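PA1221 (Pseudomonas aeruginosa, PDB 4DG9) is a member of the AMP-binding enzyme (ANL) family that also carries a phosphopantetheine attachment site of the PP-binding kind. Local coordinates at residues A[280-285]-A[304-309]; A[206-211]-A[255-260]. All blocks are in the same frame, centred on the assembly; numbering follows the deposited sequence.

Contact 1. Residues A[280-285]-A[304-309]; sequences QLLTGG and HLVNGY. With DG9 (5'-({[(2R,3R)-3-amino-2-{[2-({N-[(2R)-2-hydroxy-3,3-dimethyl-4-{[oxido(oxo)phosphonio]oxy}butanoyl]-beta-alanyl}amino)ethyl]sulfanyl}-4-methylpentyl]sulfonyl}amino)-5'-deoxyadenosine), chain B.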
ATOM      1  N   GLN A 280      16.622  -9.308  -3.777  1.00 19.13           N
ATOM      2  CA  GLN A 280      16.278  -8.300  -2.788  1.00 19.43           C
ATOM      3  C   GLN A 280      14.780  -8.232  -2.534  1.00 25.61           C
ATOM      4  O   GLN A 280      13.963  -8.091  -3.460  1.00 30.71           O
ATOM      5  CB  GLN A 280      16.767  -6.927  -3.238  1.00 24.43           C
ATOM      6  CG  GLN A 280      18.237  -6.857  -3.517  1.00 29.28           C
ATOM      7  CD  GLN A 280      18.693  -5.456  -3.842  1.00 31.55           C
ATOM      8  OE1 GLN A 280      19.547  -4.901  -3.156  1.00 38.10           O
ATOM      9  NE2 GLN A 280      18.132  -4.876  -4.897  1.00 22.39           N
ATOM     10  N   LEU A 281      14.428  -8.288  -1.259  1.00 18.63           N
ATOM     11  CA  LEU A 281      13.035  -8.230  -0.876  1.00 21.38           C
ATOM     12  C   LEU A 281      12.871  -7.273   0.294  1.00 29.77           C
ATOM     13  O   LEU A 281      13.602  -7.352   1.284  1.00 27.94           O
ATOM     14  CB  LEU A 281      12.520  -9.626  -0.528  1.00 14.36           C
ATOM     15  CG  LEU A 281      11.171  -9.730   0.176  1.00 18.55           C
ATOM     16  CD1 LEU A 281      10.112  -9.082  -0.675  1.00 21.50           C
ATOM     17  CD2 LEU A 281      10.824 -11.178   0.433  1.00 18.75           C
ATOM     18  N   LEU A 282      11.927  -6.347   0.160  1.00 24.71           N
ATOM     19  CA  LEU A 282      11.570  -5.461   1.255  1.00 16.61           C
ATOM     20  C   LEU A 282      10.144  -5.756   1.660  1.00 24.57           C
ATOM     21  O   LEU A 282       9.277  -6.080   0.821  1.00 24.22           O
ATOM     22  CB  LEU A 282      11.701  -3.986   0.866  1.00  8.31           C
ATOM     23  CG  LEU A 282      13.031  -3.516   0.273  1.00 18.33           C
ATOM     24  CD1 LEU A 282      13.022  -3.727  -1.232  1.00 17.00           C
ATOM     25  CD2 LEU A 282      13.299  -2.064   0.586  1.00 14.06           C
ATOM     26  N   THR A 283       9.910  -5.666   2.956  1.00 12.80           N
ATOM     27  CA  THR A 283       8.564  -5.762   3.480  1.00 17.62           C
ATOM     28  C   THR A 283       8.448  -4.845   4.707  1.00 23.15           C
ATOM     29  O   THR A 283       9.434  -4.265   5.169  1.00 28.65           O
ATOM     30  CB  THR A 283       8.181  -7.228   3.801  1.00 13.38           C
ATOM     31  OG1 THR A 283       6.848  -7.274   4.321  1.00 27.41           O
ATOM     32  CG2 THR A 283       9.144  -7.829   4.822  1.00 18.95           C
ATOM     33  N   GLY A 284       7.245  -4.706   5.231  1.00 13.81           N
ATOM     34  CA  GLY A 284       6.999  -3.622   6.153  1.00 14.31           C
ATOM     35  C   GLY A 284       5.590  -3.131   5.929  1.00 25.85           C
ATOM     36  O   GLY A 284       4.764  -3.833   5.329  1.00 14.01           O
ATOM     37  N   GLY A 285       5.314  -1.921   6.405  1.00 29.86           N
ATOM     38  CA  GLY A 285       3.982  -1.355   6.287  1.00 25.30           C
ATOM     39  C   GLY A 285       3.163  -1.671   7.518  1.00 21.97           C
ATOM     40  O   GLY A 285       2.116  -1.067   7.760  1.00 25.03           O
ATOM     41  N   HIS A 304      18.554 -10.859   0.468  1.00 17.76           N
ATOM     42  CA  HIS A 304      18.773  -9.614   1.171  1.00 24.89           C
ATOM     43  C   HIS A 304      17.382  -9.092   1.506  1.00 29.10           C
ATOM     44  O   HIS A 304      16.642  -8.625   0.630  1.00 35.68           O
ATOM     45  CB  HIS A 304      19.500  -8.632   0.245  1.00 20.97           C
ATOM     46  CG  HIS A 304      19.694  -7.265   0.826  1.00 24.36           C
ATOM     47  ND1 HIS A 304      20.752  -6.944   1.651  1.00 29.04           N
ATOM     48  CD2 HIS A 304      18.975  -6.124   0.683  1.00 23.48           C
ATOM     49  CE1 HIS A 304      20.673  -5.672   1.998  1.00 25.23           C
ATOM     50  NE2 HIS A 304      19.602  -5.154   1.422  1.00 26.00           N
ATOM     51  N   LEU A 305      17.031  -9.160   2.780  1.00 13.59           N
ATOM     52  CA  LEU A 305      15.678  -8.856   3.190  1.00 13.06           C
ATOM     53  C   LEU A 305      15.719  -7.607   4.047  1.00 19.62           C
ATOM     54  O   LEU A 305      16.620  -7.441   4.850  1.00 27.07           O
ATOM     55  CB  LEU A 305      15.068 -10.039   3.945  1.00 10.31           C
ATOM     56  CG  LEU A 305      13.613  -9.871   4.402  1.00 20.61           C
ATOM     57  CD1 LEU A 305      12.645  -9.971   3.221  1.00 26.09           C
ATOM     58  CD2 LEU A 305      13.245 -10.891   5.466  1.00 18.07           C
ATOM     59  N   VAL A 306      14.759  -6.715   3.855  1.00 19.50           N
ATOM     60  CA  VAL A 306      14.769  -5.430   4.541  1.00 13.73           C
ATOM     61  C   VAL A 306      13.406  -5.137   5.147  1.00 16.04           C
ATOM     62  O   VAL A 306      12.366  -5.354   4.510  1.00 18.90           O
ATOM     63  CB  VAL A 306      15.096  -4.287   3.552  1.00 21.75           C
ATOM     64  CG1 VAL A 306      15.163  -2.938   4.272  1.00 25.74           C
ATOM     65  CG2 VAL A 306      16.379  -4.582   2.788  1.00 18.26           C
ATOM     66  N   ASN A 307      13.415  -4.643   6.376  1.00 16.17           N
ATOM     67  CA  ASN A 307      12.215  -4.108   6.998  1.00 23.38           C
ATOM     68  C   ASN A 307      12.178  -2.594   6.764  1.00 29.27           C
ATOM     69  O   ASN A 307      12.982  -1.842   7.335  1.00 22.99           O
ATOM     70  CB  ASN A 307      12.285  -4.398   8.494  1.00 20.40           C
ATOM     71  CG  ASN A 307      11.029  -4.043   9.209  1.00 22.07           C
ATOM     72  OD1 ASN A 307      10.028  -3.718   8.582  1.00 20.50           O
ATOM     73  ND2 ASN A 307      11.058  -4.111  10.542  1.00 21.29           N
ATOM     74  N   GLY A 308      11.292  -2.155   5.871  1.00 30.33           N
ATOM     75  CA  GLY A 308      11.086  -0.735   5.645  1.00 25.46           C
ATOM     76  C   GLY A 308      10.000  -0.142   6.518  1.00 23.47           C
ATOM     77  O   GLY A 308       8.908  -0.693   6.611  1.00 21.39           O
ATOM     78  N   TYR A 309      10.249   1.042   7.063  1.00 22.77           N
ATOM     79  CA  TYR A 309       9.247   1.710   7.879  1.00 12.97           C
ATOM     80  C   TYR A 309       9.077   3.154   7.415  1.00 17.08           C
ATOM     81  O   TYR A 309      10.060   3.856   7.121  1.00 22.17           O
ATOM     82  CB  TYR A 309       9.631   1.655   9.377  1.00 15.26           C
ATOM     83  CG  TYR A 309       9.070   2.810  10.193  1.00 14.05           C
ATOM     84  CD1 TYR A 309       7.880   2.684  10.882  1.00 18.00           C
ATOM     85  CD2 TYR A 309       9.723   4.039  10.238  1.00 18.91           C
ATOM     86  CE1 TYR A 309       7.342   3.749  11.598  1.00 18.32           C
ATOM     87  CE2 TYR A 309       9.197   5.108  10.958  1.00 21.73           C
ATOM     88  CZ  TYR A 309       8.002   4.958  11.639  1.00 24.39           C
ATOM     89  OH  TYR A 309       7.469   6.020  12.369  1.00 20.14           O
TER
HETATM   90  C   DG9 B 701       3.131   3.201   3.800  1.00 28.22           C
HETATM   91  N   DG9 B 701       1.716   3.574   6.990  1.00 30.80           N
HETATM   92  S   DG9 B 701       1.382   4.391   5.662  1.00 23.44           S
HETATM   93  C1  DG9 B 701       2.720   4.395   4.678  1.00 17.89           C
HETATM   94  N1  DG9 B 701       6.906  -1.919  11.179  1.00 14.69           N
HETATM   95  O1  DG9 B 701       3.540   5.237  10.783  1.00 17.97           O
HETATM   96  C2  DG9 B 701       5.899  -1.535  11.984  1.00 25.87           C
HETATM   97  N2  DG9 B 701       5.355   4.117   3.288  1.00 19.90           N
HETATM   98  O2  DG9 B 701       2.489   3.094  12.124  1.00 23.65           O
HETATM   99  C3  DG9 B 701       2.759   4.112   7.841  1.00 30.81           C
HETATM  100  N3  DG9 B 701       5.010  -0.598  11.627  1.00 20.79           N
HETATM  101  O3  DG9 B 701      -6.758  -6.540   1.065  1.00 37.76           O
HETATM  102  C4  DG9 B 701       5.097  -0.004  10.409  1.00 30.29           C
HETATM  103  C5  DG9 B 701       6.122  -0.375   9.554  1.00 28.23           C
HETATM  104  C6  DG9 B 701       7.036  -1.354   9.961  1.00 27.44           C
HETATM  105  N6  DG9 B 701       8.056  -1.752   9.160  1.00 20.82           N
HETATM  106  N7  DG9 B 701       5.977   0.372   8.438  1.00 29.24           N
HETATM  107  C8  DG9 B 701       4.901   1.179   8.591  1.00 19.54           C
HETATM  108  N9  DG9 B 701       4.364   0.941   9.791  1.00 29.11           N
HETATM  109  CA  DG9 B 701       4.643   3.035   4.038  1.00 26.74           C
HETATM  110  CB  DG9 B 701       5.290   1.686   3.721  1.00 28.07           C
HETATM  111  C1' DG9 B 701       3.168   1.623  10.348  1.00 33.19           C
HETATM  112  S1P DG9 B 701       2.183   1.713   3.984  1.00 26.41           S
HETATM  113  C2' DG9 B 701       3.570   2.813  11.213  1.00 31.75           C
HETATM  114  P2A DG9 B 701      -7.002  -7.158  -0.309  1.00 34.69           P
HETATM  115  C2P DG9 B 701       2.252   0.977   2.375  1.00 56.26           C
HETATM  116  O2P DG9 B 701       0.180   3.914   5.051  1.00 11.10           O
HETATM  117  C3' DG9 B 701       3.714   3.934  10.204  1.00 24.00           C
HETATM  118  C3P DG9 B 701       1.063   1.313   1.477  1.00 34.53           C
HETATM  119  O3P DG9 B 701       1.218   5.757   6.060  1.00 31.39           O
HETATM  120  C4' DG9 B 701       2.574   3.597   9.255  1.00 25.72           C
HETATM  121  O4' DG9 B 701       2.428   2.167   9.258  1.00 33.97           O
HETATM  122  O4A DG9 B 701      -8.079  -6.560  -1.191  1.00 45.02           O
HETATM  123  N4P DG9 B 701       0.039   0.292   1.566  1.00 31.97           N
HETATM  124  C5P DG9 B 701      -0.315  -0.491   0.551  1.00 25.39           C
HETATM  125  O5P DG9 B 701       0.221  -0.476  -0.544  1.00 22.51           O
HETATM  126  O6A DG9 B 701      -5.628  -7.150  -1.158  1.00 32.97           O
HETATM  127  C6P DG9 B 701      -1.454  -1.440   0.823  1.00 30.59           C
HETATM  128  C7P DG9 B 701      -0.934  -2.868   0.737  1.00 31.78           C
HETATM  129  N8P DG9 B 701      -2.002  -3.845   0.701  1.00 27.93           N
HETATM  130  C9P DG9 B 701      -2.583  -4.200  -0.442  1.00 24.25           C
HETATM  131  O9P DG9 B 701      -2.246  -3.743  -1.519  1.00 18.92           O
HETATM  132  CAP DG9 B 701      -3.697  -5.208  -0.363  1.00 30.45           C
HETATM  133  OAP DG9 B 701      -4.045  -5.449   0.998  1.00 35.59           O
HETATM  134  CBP DG9 B 701      -3.334  -6.536  -1.029  1.00 30.16           C
HETATM  135  CCP DG9 B 701      -4.374  -7.588  -0.649  1.00 28.25           C
HETATM  136  CDP DG9 B 701      -3.383  -6.288  -2.527  1.00 19.48           C
HETATM  137  CEP DG9 B 701      -1.937  -7.003  -0.642  1.00 30.13           C
HETATM  138  CG1 DG9 B 701       5.708   1.536   2.263  1.00 18.06           C
HETATM  139  CG2 DG9 B 701       6.510   1.502   4.618  1.00 24.95           C
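Leu-281 and Leu-305 lie side by side on two neighbouring parallel strands, 280-284 and 304-309, which helix 290-299 joins into a beta-alpha-beta unit of a mixed sheet. The backbone link is regular: Leu-281 N bonds to His-304 O, Val-306 N to Leu-281 O, Thr-283 N to Val-306 O and Gly-308 N to Thr-283 O. Between these bonds, CA-H...O contacts share the same carbonyls, as where Leu-305 CA sits 3.2 Å from Leu-281 O.

One apolar pair packs on each face. On one, Leu-281 and Leu-305 both turn CG away from their own backbone N (chi1 167° and -178°), and the CD1 branch of Leu-305 comes alongside Leu-281 CG and CD2; helix 261-270 adds Phe-264 against Leu-281. On the other face Leu-282 CG meets Val-306 CB at 4.0 Å, near Trp-258.

Two polar side chains share this second face at the start of the strands, where Gln-280 OE1 lies near His-304 CD2, the amide and ring planes 40° apart. Their polar ends go elsewhere: Gln-280 OE1 accepts from Ala-200 N, and His-304 NE2 bonds to Phe-198 O.

The C-terminal ends of the strands line the adenine pocket of DG9. Tyr-309 offers its ring edge to the base, CD1 lying 3.8 Å from DG9 C5, while its OH bonds to Asp-402. Gly-284 CA passes 3.7 Å from DG9 N6. Two acceptors grip that amino group: Gly-308 O at 2.9 Å from DG9 N6, nearly straight, and Asn-307 OD1 at 2.8 Å from DG9 N6, more bent, its amide fixed through ND2 on Pro-334 O.

Contact 2. Residues A[206-211]-A[255-260]; sequences RFLVNS and DSAWLT. With DG9 (5'-({[(2R,3R)-3-amino-2-{[2-({N-[(2R)-2-hydroxy-3,3-dimethyl-4-{[oxido(oxo)phosphonio]oxy}butanoyl]-beta-alanyl}amino)ethyl]sulfanyl}-4-methylpentyl]sulfonyl}amino)-5'-deoxyadenosine), chain B.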
ATOM      1  N   ARG A 206      15.930  -5.561 -11.306  1.00 23.38           N
ATOM      2  CA  ARG A 206      14.634  -5.708 -11.957  1.00 20.17           C
ATOM      3  C   ARG A 206      13.533  -5.673 -10.913  1.00 19.42           C
ATOM      4  O   ARG A 206      13.319  -6.631 -10.181  1.00 23.36           O
ATOM      5  CB  ARG A 206      14.609  -6.995 -12.785  1.00 16.02           C
ATOM      6  CG  ARG A 206      15.622  -6.925 -13.927  1.00 10.63           C
ATOM      7  CD  ARG A 206      15.724  -8.175 -14.770  1.00 14.81           C
ATOM      8  NE  ARG A 206      14.603  -8.362 -15.699  1.00 29.37           N
ATOM      9  CZ  ARG A 206      14.413  -7.654 -16.810  1.00 23.59           C
ATOM     10  NH1 ARG A 206      15.246  -6.673 -17.124  1.00 21.70           N
ATOM     11  NH2 ARG A 206      13.380  -7.918 -17.600  1.00 17.69           N
ATOM     12  N   PHE A 207      12.805  -4.569 -10.879  1.00 17.90           N
ATOM     13  CA  PHE A 207      11.935  -4.299  -9.756  1.00 13.24           C
ATOM     14  C   PHE A 207      10.494  -4.606 -10.086  1.00 20.88           C
ATOM     15  O   PHE A 207       9.947  -4.104 -11.064  1.00 25.77           O
ATOM     16  CB  PHE A 207      12.083  -2.851  -9.300  1.00  5.74           C
ATOM     17  CG  PHE A 207      12.034  -2.694  -7.809  1.00 21.49           C
ATOM     18  CD1 PHE A 207      13.006  -1.969  -7.134  1.00 28.09           C
ATOM     19  CD2 PHE A 207      11.028  -3.299  -7.077  1.00 25.79           C
ATOM     20  CE1 PHE A 207      12.966  -1.856  -5.754  1.00 33.85           C
ATOM     21  CE2 PHE A 207      10.985  -3.190  -5.694  1.00 26.36           C
ATOM     22  CZ  PHE A 207      11.955  -2.470  -5.033  1.00 26.08           C
ATOM     23  N   LEU A 208       9.879  -5.443  -9.264  1.00 13.37           N
ATOM     24  CA  LEU A 208       8.478  -5.795  -9.450  1.00 20.94           C
ATOM     25  C   LEU A 208       7.571  -4.592  -9.163  1.00 27.43           C
ATOM     26  O   LEU A 208       7.658  -3.969  -8.099  1.00 16.05           O
ATOM     27  CB  LEU A 208       8.113  -6.956  -8.531  1.00 19.48           C
ATOM     28  CG  LEU A 208       6.621  -7.236  -8.398  1.00 27.91           C
ATOM     29  CD1 LEU A 208       6.091  -7.881  -9.677  1.00 24.69           C
ATOM     30  CD2 LEU A 208       6.374  -8.128  -7.194  1.00 29.86           C
ATOM     31  N   VAL A 209       6.715  -4.250 -10.119  1.00 25.34           N
ATOM     32  CA  VAL A 209       5.796  -3.135  -9.932  1.00 13.31           C
ATOM     33  C   VAL A 209       4.412  -3.716  -9.730  1.00 20.97           C
ATOM     34  O   VAL A 209       3.782  -4.236 -10.650  1.00 21.57           O
ATOM     35  CB  VAL A 209       5.790  -2.172 -11.128  1.00 13.73           C
ATOM     36  CG1 VAL A 209       4.814  -1.035 -10.858  1.00 14.34           C
ATOM     37  CG2 VAL A 209       7.206  -1.640 -11.415  1.00  6.35           C
ATOM     38  N   ASN A 210       3.969  -3.628  -8.490  1.00 24.96           N
ATOM     39  CA  ASN A 210       2.820  -4.349  -7.988  1.00 18.30           C
ATOM     40  C   ASN A 210       1.890  -3.466  -7.146  1.00 25.03           C
ATOM     41  O   ASN A 210       0.668  -3.495  -7.286  1.00 32.44           O
ATOM     42  CB  ASN A 210       3.277  -5.576  -7.213  1.00 10.86           C
ATOM     43  CG  ASN A 210       2.133  -6.449  -6.821  1.00 18.96           C
ATOM     44  OD1 ASN A 210       1.296  -6.825  -7.662  1.00 20.73           O
ATOM     45  ND2 ASN A 210       2.067  -6.779  -5.539  1.00 13.31           N
ATOM     46  N   SER A 211       2.487  -2.796  -6.165  1.00 11.87           N
ATOM     47  CA  SER A 211       1.751  -2.014  -5.178  1.00 19.19           C
ATOM     48  C   SER A 211       0.763  -0.988  -5.742  1.00 23.47           C
ATOM     49  O   SER A 211       1.017  -0.377  -6.778  1.00 21.29           O
ATOM     50  CB  SER A 211       2.736  -1.334  -4.231  1.00 15.42           C
ATOM     51  OG  SER A 211       3.441  -2.325  -3.513  1.00 17.27           O
ATOM     52  N   ASP A 255      14.098  -9.386  -9.949  1.00 25.33           N
ATOM     53  CA  ASP A 255      14.981  -9.763  -8.833  1.00 27.88           C
ATOM     54  C   ASP A 255      14.767  -9.004  -7.510  1.00 23.21           C
ATOM     55  O   ASP A 255      15.421  -9.286  -6.499  1.00 23.02           O
ATOM     56  CB  ASP A 255      16.444  -9.683  -9.264  1.00 22.19           C
ATOM     57  CG  ASP A 255      16.881  -8.273  -9.565  1.00 33.84           C
ATOM     58  OD1 ASP A 255      16.239  -7.323  -9.060  1.00 30.53           O
ATOM     59  OD2 ASP A 255      17.879  -8.119 -10.298  1.00 42.75           O
ATOM     60  N   SER A 256      13.876  -8.022  -7.532  1.00 13.45           N
ATOM     61  CA  SER A 256      13.745  -7.088  -6.430  1.00 15.41           C
ATOM     62  C   SER A 256      12.277  -6.780  -6.248  1.00 20.40           C
ATOM     63  O   SER A 256      11.564  -6.553  -7.227  1.00 17.26           O
ATOM     64  CB  SER A 256      14.506  -5.791  -6.740  1.00 22.52           C
ATOM     65  OG  SER A 256      15.896  -6.028  -6.907  1.00 32.16           O
ATOM     66  N   ALA A 257      11.815  -6.756  -5.004  1.00 17.74           N
ATOM     67  CA  ALA A 257      10.388  -6.564  -4.783  1.00 20.33           C
ATOM     68  C   ALA A 257      10.055  -5.968  -3.420  1.00 26.90           C
ATOM     69  O   ALA A 257      10.835  -6.085  -2.476  1.00 34.10           O
ATOM     70  CB  ALA A 257       9.660  -7.891  -4.969  1.00  7.64           C
ATOM     71  N   TRP A 258       8.893  -5.327  -3.335  1.00 16.13           N
ATOM     72  CA  TRP A 258       8.301  -4.919  -2.062  1.00 10.87           C
ATOM     73  C   TRP A 258       7.020  -5.718  -1.863  1.00 18.80           C
ATOM     74  O   TRP A 258       6.289  -5.953  -2.808  1.00 24.20           O
ATOM     75  CB  TRP A 258       7.974  -3.424  -2.053  1.00  9.12           C
ATOM     76  CG  TRP A 258       6.988  -3.076  -0.990  1.00 20.58           C
ATOM     77  CD1 TRP A 258       5.620  -3.058  -1.109  1.00 22.86           C
ATOM     78  CD2 TRP A 258       7.277  -2.727   0.370  1.00 12.90           C
ATOM     79  NE1 TRP A 258       5.053  -2.716   0.090  1.00 20.21           N
ATOM     80  CE2 TRP A 258       6.045  -2.516   1.016  1.00 13.85           C
ATOM     81  CE3 TRP A 258       8.455  -2.585   1.106  1.00 22.30           C
ATOM     82  CZ2 TRP A 258       5.958  -2.159   2.369  1.00 11.46           C
ATOM     83  CZ3 TRP A 258       8.368  -2.230   2.447  1.00 17.14           C
ATOM     84  CH2 TRP A 258       7.124  -2.021   3.062  1.00 12.73           C
ATOM     85  N   LEU A 259       6.760  -6.162  -0.644  1.00 22.71           N
ATOM     86  CA  LEU A 259       5.510  -6.843  -0.340  1.00 14.63           C
ATOM     87  C   LEU A 259       5.055  -6.379   1.015  1.00 13.17           C
ATOM     88  O   LEU A 259       5.813  -6.481   1.968  1.00 24.43           O
ATOM     89  CB  LEU A 259       5.731  -8.347  -0.268  1.00 18.02           C
ATOM     90  CG  LEU A 259       6.226  -9.047  -1.522  1.00 17.78           C
ATOM     91  CD1 LEU A 259       6.542 -10.493  -1.175  1.00 11.81           C
ATOM     92  CD2 LEU A 259       5.144  -8.967  -2.584  1.00 18.67           C
ATOM     93  N   THR A 260       3.826  -5.887   1.126  1.00 20.75           N
ATOM     94  CA  THR A 260       3.331  -5.449   2.427  1.00 20.30           C
ATOM     95  C   THR A 260       3.415  -6.641   3.358  1.00 15.86           C
ATOM     96  O   THR A 260       3.252  -7.786   2.920  1.00 22.68           O
ATOM     97  CB  THR A 260       1.882  -4.914   2.368  1.00 20.03           C
ATOM     98  OG1 THR A 260       1.538  -4.334   3.634  1.00 18.86           O
ATOM     99  CG2 THR A 260       0.890  -6.042   2.031  1.00  9.54           C
TER
HETATM  100  C   DG9 B 701       3.131   3.201   3.800  1.00 28.22           C
HETATM  101  N   DG9 B 701       1.716   3.574   6.990  1.00 30.80           N
HETATM  102  S   DG9 B 701       1.382   4.391   5.662  1.00 23.44           S
HETATM  103  C1  DG9 B 701       2.720   4.395   4.678  1.00 17.89           C
HETATM  104  N1  DG9 B 701       6.906  -1.919  11.179  1.00 14.69           N
HETATM  105  O1  DG9 B 701       3.540   5.237  10.783  1.00 17.97           O
HETATM  106  C2  DG9 B 701       5.899  -1.535  11.984  1.00 25.87           C
HETATM  107  N2  DG9 B 701       5.355   4.117   3.288  1.00 19.90           N
HETATM  108  O2  DG9 B 701       2.489   3.094  12.124  1.00 23.65           O
HETATM  109  C3  DG9 B 701       2.759   4.112   7.841  1.00 30.81           C
HETATM  110  N3  DG9 B 701       5.010  -0.598  11.627  1.00 20.79           N
HETATM  111  O3  DG9 B 701      -6.758  -6.540   1.065  1.00 37.76           O
HETATM  112  C4  DG9 B 701       5.097  -0.004  10.409  1.00 30.29           C
HETATM  113  C5  DG9 B 701       6.122  -0.375   9.554  1.00 28.23           C
HETATM  114  C6  DG9 B 701       7.036  -1.354   9.961  1.00 27.44           C
HETATM  115  N6  DG9 B 701       8.056  -1.752   9.160  1.00 20.82           N
HETATM  116  N7  DG9 B 701       5.977   0.372   8.438  1.00 29.24           N
HETATM  117  C8  DG9 B 701       4.901   1.179   8.591  1.00 19.54           C
HETATM  118  N9  DG9 B 701       4.364   0.941   9.791  1.00 29.11           N
HETATM  119  CA  DG9 B 701       4.643   3.035   4.038  1.00 26.74           C
HETATM  120  CB  DG9 B 701       5.290   1.686   3.721  1.00 28.07           C
HETATM  121  C1' DG9 B 701       3.168   1.623  10.348  1.00 33.19           C
HETATM  122  S1P DG9 B 701       2.183   1.713   3.984  1.00 26.41           S
HETATM  123  C2' DG9 B 701       3.570   2.813  11.213  1.00 31.75           C
HETATM  124  P2A DG9 B 701      -7.002  -7.158  -0.309  1.00 34.69           P
HETATM  125  C2P DG9 B 701       2.252   0.977   2.375  1.00 56.26           C
HETATM  126  O2P DG9 B 701       0.180   3.914   5.051  1.00 11.10           O
HETATM  127  C3' DG9 B 701       3.714   3.934  10.204  1.00 24.00           C
HETATM  128  C3P DG9 B 701       1.063   1.313   1.477  1.00 34.53           C
HETATM  129  O3P DG9 B 701       1.218   5.757   6.060  1.00 31.39           O
HETATM  130  C4' DG9 B 701       2.574   3.597   9.255  1.00 25.72           C
HETATM  131  O4' DG9 B 701       2.428   2.167   9.258  1.00 33.97           O
HETATM  132  O4A DG9 B 701      -8.079  -6.560  -1.191  1.00 45.02           O
HETATM  133  N4P DG9 B 701       0.039   0.292   1.566  1.00 31.97           N
HETATM  134  C5P DG9 B 701      -0.315  -0.491   0.551  1.00 25.39           C
HETATM  135  O5P DG9 B 701       0.221  -0.476  -0.544  1.00 22.51           O
HETATM  136  O6A DG9 B 701      -5.628  -7.150  -1.158  1.00 32.97           O
HETATM  137  C6P DG9 B 701      -1.454  -1.440   0.823  1.00 30.59           C
HETATM  138  C7P DG9 B 701      -0.934  -2.868   0.737  1.00 31.78           C
HETATM  139  N8P DG9 B 701      -2.002  -3.845   0.701  1.00 27.93           N
HETATM  140  C9P DG9 B 701      -2.583  -4.200  -0.442  1.00 24.25           C
HETATM  141  O9P DG9 B 701      -2.246  -3.743  -1.519  1.00 18.92           O
HETATM  142  CAP DG9 B 701      -3.697  -5.208  -0.363  1.00 30.45           C
HETATM  143  OAP DG9 B 701      -4.045  -5.449   0.998  1.00 35.59           O
HETATM  144  CBP DG9 B 701      -3.334  -6.536  -1.029  1.00 30.16           C
HETATM  145  CCP DG9 B 701      -4.374  -7.588  -0.649  1.00 28.25           C
HETATM  146  CDP DG9 B 701      -3.383  -6.288  -2.527  1.00 19.48           C
HETATM  147  CEP DG9 B 701      -1.937  -7.003  -0.642  1.00 30.13           C
HETATM  148  CG1 DG9 B 701       5.708   1.536   2.263  1.00 18.06           C
HETATM  149  CG2 DG9 B 701       6.510   1.502   4.618  1.00 24.95           C
HETATM  150  O   HOH W   1       7.365  -4.891  -5.446  1.00 12.38           O
HETATM  151  O   HOH W   2       3.843  -5.489  -3.796  1.00 25.01           O
HETATM  152  O   HOH W   3       2.234  -2.283  -0.769  1.00 12.48           O
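Ser-256 CB sits over one face of the Phe-207 ring, 4.1 Å from its centroid in a CH-pi contact, while Trp-258 N lies near the ring plane at an edge and Phe-207 CD2 approaches Ser-256 O. The Trp-258 indole meets Ser-211 OG at the CD1 edge, 3.3 Å from CD1 to OG, and water 3 in its plane at NE1. DG9 CG1 comes obliquely to the indole, 3.7 Å from Trp-258 CZ2.

Strands 206-209 and 256-260 are edge strands of two different sheets of the AMP-binding fold, and a single bridge, Phe-207 with Ser-256, joins them. Leu-208 N bonds straight to Ser-256 O at 2.9 Å. Arg-206 O takes Asp-255 N on a lone pair and, weakly, Ser-256 N. With chi1 at 66°, the Asp-255 carboxylate folds back toward Arg-206, and its OD1 is met from opposite faces by Arg-206 N and Ser-256 OG.

Beyond the bridge the strands part and waters take over. Water 1 links Leu-208 O to Trp-258 N, and water 2 joins Asn-210 ND2, Ser-211 OG and Trp-258 O. Ser-211 OG is also bonded to Glu-221. Water 3 donates to Ser-211 OG and to DG9 O5P, the distance from water 3 O to DG9 O5P being 2.7 Å.

Overall arrangement
Contact 2 precedes contact 1 along the chain, and their centres lie 10 Å apart. Strands 256-260, 280-284 and 304-309 follow one another in one sheet, and the single bridge of contact 2 brings strand 206-209, the edge of a second sheet, against the first of them. Between the contacts Leu-282 N is 2.9 Å from Ala-257 O, and Thr-283 OG1 probably bonds to Leu-259 O at 2.7 Å. The CZ3 and CH2 atoms of Trp-258 pack against the backbone of Thr-283 and Gly-284, Trp-258 CH2 lying 3.4 Å from Gly-284 C. DG9 spans both: contact 1 holds its adenine end, whereas contact 2 faces its branched alkyl group and pantetheine arm, Thr-260 CB coming within 3.8 Å of DG9 C7P.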